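Local structure of MSP-domain protein like family member (Caenorhabditis elegans, 1ROW) at residues Lys30-Ile35 with Ala90-Val95; Asn41-Ala46 with Ile103-Thr108. The protein is a sperm-specific relative of the major sperm protein, probably serving a structural role in nematode sperm through its immunoglobulin-like MSP domain. One frame throughout, in Å; residues are numbered along the deposited sequence.

Contact 1 (K30-I35 with A90-V95) lies partly buried where the short helix 88-92 packs against the outer side of strand 31-37, whereas contact 2 (N41-A46 with I103-T108) lies in the buried interior between strands 43-52 and 99-108. The two occupy opposite sides of the chain's centre, yet strands 31-37 and 43-52 are sheet neighbours, and I35 packs on I45 between them. Neither contact has a hydrogen bond across it, and each turns on one aromatic ring. In contact 1 a phenylalanine reaches across to strand backbone and aliphatic carbon at the protein's margin; in contact 2 a tyrosine spans the interior and takes a methionine sulfur over its face.

Contact 1: Lys30-Ile35 with Ala90-Val95; sequences KIVFKI and AAFVAV
The side chain of F92 is swung out at chi1 -140°, well away from a staggered value, and this extends its ring from helix 88-92 onto strand 31-37. Opposite it, V32 sets CG2 anti to its backbone N, where that methyl meets the rim of the ring, 3.5 Å from CD2 of F92 and near the ring plane. V32 CG1 also touches the same border, more loosely. K34 approaches differently: its CB stands over one ring face, 3.7 Å from the centroid of the F92 ring and 18° off the normal, a CH-pi contact displaced toward the CZ-CE2 side. Between these two residues the ring lies against the peptide linking F33 to K34, with F92 CE2 3.4 Å from F33 C and 3.5 Å from K34 N. The side chain of F33 starts out on the other side of the strand and packs on V76 and L23. Valine suits its place because its two methyls lie against the rim of the ring, with A79 of the neighbouring strand also against V32. Lysine suits this partly exposed position, lending an apolar methylene to the phenylalanine while its chain, extended as far as CE, carries the ammonium away. With no hydrogen bond joining the segments, the contact between them probably rests on dispersion and burial of apolar surface, the charge of K34 being directed away from the ring and so likely contributing little.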
loop_
_atom_site.group_PDB
_atom_site.type_symbol
_atom_site.label_atom_id
_atom_site.label_comp_id
_atom_site.label_asym_id
_atom_site.label_seq_id
_atom_site.Cartn_x
_atom_site.Cartn_y
_atom_site.Cartn_z
ATOM N N LYS A 30 9.247 -12.792 6.031
ATOM C CA LYS A 30 8.123 -11.895 6.254
ATOM C C LYS A 30 8.567 -10.485 5.898
ATOM O O LYS A 30 9.725 -10.123 6.093
ATOM C CB LYS A 30 7.696 -11.941 7.722
ATOM C CG LYS A 30 6.489 -11.077 8.069
ATOM C CD LYS A 30 6.175 -11.134 9.573
ATOM C CE LYS A 30 5.902 -12.565 10.034
ATOM N NZ LYS A 30 5.769 -12.672 11.517
ATOM N N ILE A 31 7.654 -9.690 5.357
ATOM C CA ILE A 31 7.992 -8.315 5.023
ATOM C C ILE A 31 7.104 -7.359 5.805
ATOM O O ILE A 31 5.966 -7.683 6.148
ATOM C CB ILE A 31 7.820 -8.029 3.511
ATOM C CG1 ILE A 31 6.376 -8.299 3.093
ATOM C CG2 ILE A 31 8.801 -8.873 2.705
ATOM C CD1 ILE A 31 6.125 -8.170 1.600
ATOM N N VAL A 32 7.654 -6.190 6.112
ATOM C CA VAL A 32 6.928 -5.146 6.817
ATOM C C VAL A 32 6.783 -4.043 5.768
ATOM O O VAL A 32 7.686 -3.851 4.952
ATOM C CB VAL A 32 7.738 -4.615 8.035
ATOM C CG1 VAL A 32 9.015 -3.943 7.565
ATOM C CG2 VAL A 32 6.897 -3.647 8.844
ATOM N N PHE A 33 5.657 -3.335 5.773
ATOM C CA PHE A 33 5.451 -2.268 4.800
ATOM C C PHE A 33 4.759 -1.050 5.411
ATOM O O PHE A 33 4.087 -1.158 6.438
ATOM C CB PHE A 33 4.621 -2.788 3.616
ATOM C CG PHE A 33 3.188 -3.095 3.961
ATOM C CD1 PHE A 33 2.243 -2.073 4.060
ATOM C CD2 PHE A 33 2.780 -4.401 4.192
ATOM C CE1 PHE A 33 0.914 -2.351 4.383
ATOM C CE2 PHE A 33 1.449 -4.692 4.517
ATOM C CZ PHE A 33 0.517 -3.665 4.612
ATOM N N LYS A 34 4.949 0.100 4.768
ATOM C CA LYS A 34 4.340 1.365 5.172
ATOM C C LYS A 34 3.895 2.063 3.891
ATOM O O LYS A 34 4.667 2.181 2.940
ATOM C CB LYS A 34 5.338 2.262 5.905
ATOM C CG LYS A 34 4.723 3.599 6.295
ATOM C CD LYS A 34 5.734 4.553 6.925
ATOM C CE LYS A 34 5.022 5.770 7.502
ATOM N NZ LYS A 34 4.122 6.436 6.507
ATOM N N ILE A 35 2.666 2.553 3.870
ATOM C CA ILE A 35 2.158 3.187 2.666
ATOM C C ILE A 35 1.930 4.685 2.772
ATOM O O ILE A 35 1.352 5.167 3.736
ATOM C CB ILE A 35 0.839 2.520 2.228
ATOM C CG1 ILE A 35 1.046 1.009 2.127
ATOM C CG2 ILE A 35 0.380 3.095 0.900
ATOM C CD1 ILE A 35 -0.163 0.237 1.646
ATOM N N ALA A 90 5.047 -0.222 14.920
ATOM C CA ALA A 90 5.992 -0.190 16.023
ATOM C C ALA A 90 7.368 -0.606 15.522
ATOM O O ALA A 90 8.370 0.039 15.831
ATOM C CB ALA A 90 5.536 -1.127 17.125
ATOM N N ALA A 91 7.409 -1.679 14.735
ATOM C CA ALA A 91 8.664 -2.194 14.206
ATOM C C ALA A 91 9.279 -1.304 13.127
ATOM O O ALA A 91 10.503 -1.190 13.036
ATOM C CB ALA A 91 8.456 -3.603 13.662
ATOM N N PHE A 92 8.434 -0.678 12.311
ATOM C CA PHE A 92 8.912 0.194 11.243
ATOM C C PHE A 92 9.689 1.369 11.834
ATOM O O PHE A 92 10.419 2.076 11.137
ATOM C CB PHE A 92 7.731 0.712 10.426
ATOM C CG PHE A 92 7.999 0.767 8.953
ATOM C CD1 PHE A 92 8.719 1.818 8.399
ATOM C CD2 PHE A 92 7.552 -0.255 8.119
ATOM C CE1 PHE A 92 8.992 1.854 7.031
ATOM C CE2 PHE A 92 7.818 -0.231 6.754
ATOM C CZ PHE A 92 8.540 0.825 6.207
ATOM N N VAL A 93 9.526 1.558 13.135
ATOM C CA VAL A 93 10.190 2.633 13.850
ATOM C C VAL A 93 11.712 2.473 13.907
ATOM O O VAL A 93 12.439 3.456 14.091
ATOM C CB VAL A 93 9.639 2.722 15.288
ATOM C CG1 VAL A 93 10.396 3.760 16.080
ATOM C CG2 VAL A 93 8.157 3.057 15.249
ATOM N N ALA A 94 12.197 1.245 13.750
ATOM C CA ALA A 94 13.635 0.997 13.818
ATOM C C ALA A 94 14.243 0.485 12.521
ATOM O O ALA A 94 15.454 0.285 12.437
ATOM C CB ALA A 94 13.940 0.013 14.946
ATOM N N VAL A 95 13.413 0.275 11.509
ATOM C CA VAL A 95 13.923 -0.225 10.243
ATOM C C VAL A 95 13.868 0.789 9.114
ATOM O O VAL A 95 12.898 1.531 8.973
ATOM C CB VAL A 95 13.161 -1.496 9.811
ATOM C CG1 VAL A 95 13.549 -1.886 8.391
ATOM C CG2 VAL A 95 13.482 -2.631 10.769
#

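Contact 2: Asn41-Ala46 with Ile103-Thr108; sequences NEYRIA and IPMSAT
Y43 and M105 meet inside the beta sandwich of the MSP domain, an immunoglobulin-like fold, joining strands that are not sheet neighbours. The axes of 43-46 and 103-108 come no closer than 11.7 Å, with N-to-C directions at 140°, so long side chains must bridge the gap.

The aromatic interaction is a Met-aromatic contact. M105 SD sits over one face of the Y43 ring, 3.9 Å from its centroid and 17° off the normal, displaced toward the CD1-CE1 side. Y43 and M105 reach past each other in opposite directions; the methionine, extended beyond CG with chi2 -176°, carries its sulfur back along the ring. An unbranched, polarisable side chain fits this task, being slender enough to lie along a flat face while also packing on I62 and L74.

Apolar contacts continue at the phenolic end, where A107, a single methyl, lets the hydroxyl approach; V12 also packs on Y43. A long, flat tyrosine can span between the strands while offering a face to sulfur.

No hydrogen bond crosses between the segments; within 41-46, R44 NH2 donates to Y43 O at 3.0 Å, approaching from above the carbonyl plane. S106 turns its side chain away from strand 43-46, its OG hydrogen-bonding to E71, and D72 touches Y43. Y43 OH lies between the methylene CB of M105, 3.6 Å away, and the methyl CB of A107, at 3.7 Å.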
loop_
_atom_site.group_PDB
_atom_site.type_symbol
_atom_site.label_atom_id
_atom_site.label_comp_id
_atom_site.label_asym_id
_atom_site.label_seq_id
_atom_site.Cartn_x
_atom_site.Cartn_y
_atom_site.Cartn_z
ATOM N N ASN A 41 -5.930 14.112 0.380
ATOM C CA ASN A 41 -7.160 14.897 0.356
ATOM C C ASN A 41 -8.360 14.046 -0.078
ATOM O O ASN A 41 -9.357 13.956 0.636
ATOM C CB ASN A 41 -7.010 16.087 -0.597
ATOM C CG ASN A 41 -6.073 17.149 -0.063
ATOM O OD1 ASN A 41 -6.169 17.548 1.103
ATOM N ND2 ASN A 41 -5.165 17.626 -0.914
ATOM N N GLU A 42 -8.259 13.423 -1.250
ATOM C CA GLU A 42 -9.343 12.596 -1.771
ATOM C C GLU A 42 -9.118 11.092 -1.609
ATOM O O GLU A 42 -9.852 10.292 -2.190
ATOM C CB GLU A 42 -9.577 12.895 -3.258
ATOM C CG GLU A 42 -10.113 14.286 -3.581
ATOM C CD GLU A 42 -9.018 15.326 -3.759
ATOM O OE1 GLU A 42 -8.003 15.021 -4.423
ATOM O OE2 GLU A 42 -9.181 16.454 -3.248
ATOM N N TYR A 43 -8.113 10.703 -0.833
ATOM C CA TYR A 43 -7.819 9.287 -0.625
ATOM C C TYR A 43 -7.601 8.887 0.833
ATOM O O TYR A 43 -7.004 9.627 1.629
ATOM C CB TYR A 43 -6.566 8.876 -1.401
ATOM C CG TYR A 43 -6.728 8.803 -2.898
ATOM C CD1 TYR A 43 -7.318 7.694 -3.506
ATOM C CD2 TYR A 43 -6.255 9.829 -3.715
ATOM C CE1 TYR A 43 -7.424 7.607 -4.899
ATOM C CE2 TYR A 43 -6.360 9.752 -5.101
ATOM C CZ TYR A 43 -6.942 8.637 -5.683
ATOM O OH TYR A 43 -7.022 8.563 -7.052
ATOM N N ARG A 44 -8.077 7.691 1.158
ATOM C CA ARG A 44 -7.918 7.105 2.478
ATOM C C ARG A 44 -7.413 5.689 2.213
ATOM O O ARG A 44 -7.997 4.952 1.407
ATOM C CB ARG A 44 -9.254 7.076 3.225
ATOM C CG ARG A 44 -9.739 8.457 3.664
ATOM C CD ARG A 44 -8.810 9.063 4.709
ATOM N NE ARG A 44 -9.280 10.368 5.179
ATOM C CZ ARG A 44 -9.180 11.499 4.486
ATOM N NH1 ARG A 44 -9.643 12.635 4.996
ATOM N NH2 ARG A 44 -8.602 11.502 3.292
ATOM N N ILE A 45 -6.324 5.314 2.875
ATOM C CA ILE A 45 -5.745 3.994 2.674
ATOM C C ILE A 45 -5.838 3.132 3.927
ATOM O O ILE A 45 -5.530 3.580 5.038
ATOM C CB ILE A 45 -4.264 4.104 2.230
ATOM C CG1 ILE A 45 -3.716 2.718 1.909
ATOM C CG2 ILE A 45 -3.432 4.769 3.311
ATOM C CD1 ILE A 45 -4.371 2.092 0.701
ATOM N N ALA A 46 -6.267 1.888 3.740
ATOM C CA ALA A 46 -6.413 0.950 4.843
ATOM C C ALA A 46 -5.878 -0.429 4.472
ATOM O O ALA A 46 -6.416 -1.093 3.585
ATOM C CB ALA A 46 -7.883 0.847 5.236
ATOM N N ILE A 103 2.180 2.214 -6.935
ATOM C CA ILE A 103 0.920 1.865 -7.576
ATOM C C ILE A 103 0.309 3.187 -8.020
ATOM O O ILE A 103 -0.014 4.043 -7.184
ATOM C CB ILE A 103 -0.057 1.184 -6.581
ATOM C CG1 ILE A 103 0.510 -0.156 -6.115
ATOM C CG2 ILE A 103 -1.423 0.985 -7.229
ATOM C CD1 ILE A 103 -0.391 -0.883 -5.141
ATOM N N PRO A 104 0.182 3.400 -9.339
ATOM C CA PRO A 104 -0.414 4.672 -9.758
ATOM C C PRO A 104 -1.919 4.670 -9.489
ATOM O O PRO A 104 -2.571 3.626 -9.546
ATOM C CB PRO A 104 -0.075 4.739 -11.249
ATOM C CG PRO A 104 -0.041 3.297 -11.656
ATOM C CD PRO A 104 0.697 2.647 -10.496
ATOM N N MET A 105 -2.463 5.833 -9.167
ATOM C CA MET A 105 -3.890 5.941 -8.906
ATOM C C MET A 105 -4.478 6.954 -9.878
ATOM O O MET A 105 -4.151 8.137 -9.826
ATOM C CB MET A 105 -4.148 6.397 -7.468
ATOM C CG MET A 105 -3.580 5.486 -6.398
ATOM S SD MET A 105 -4.056 6.083 -4.767
ATOM C CE MET A 105 -3.855 4.680 -3.805
ATOM N N SER A 106 -5.340 6.483 -10.774
ATOM C CA SER A 106 -5.966 7.357 -11.758
ATOM C C SER A 106 -7.429 7.628 -11.430
ATOM O O SER A 106 -8.270 6.742 -11.553
ATOM C CB SER A 106 -5.885 6.731 -13.151
ATOM O OG SER A 106 -4.544 6.581 -13.566
ATOM N N ALA A 107 -7.725 8.850 -10.996
ATOM C CA ALA A 107 -9.096 9.236 -10.688
ATOM C C ALA A 107 -9.597 9.887 -11.973
ATOM O O ALA A 107 -9.107 10.953 -12.366
ATOM C CB ALA A 107 -9.121 10.234 -9.532
ATOM N N THR A 108 -10.552 9.235 -12.633
ATOM C CA THR A 108 -11.086 9.733 -13.896
ATOM C C THR A 108 -12.533 10.185 -13.828
ATOM O O THR A 108 -13.311 9.717 -12.997
ATOM C CB THR A 108 -10.969 8.662 -15.009
ATOM O OG1 THR A 108 -11.689 7.487 -14.624
ATOM C CG2 THR A 108 -9.513 8.297 -15.242
#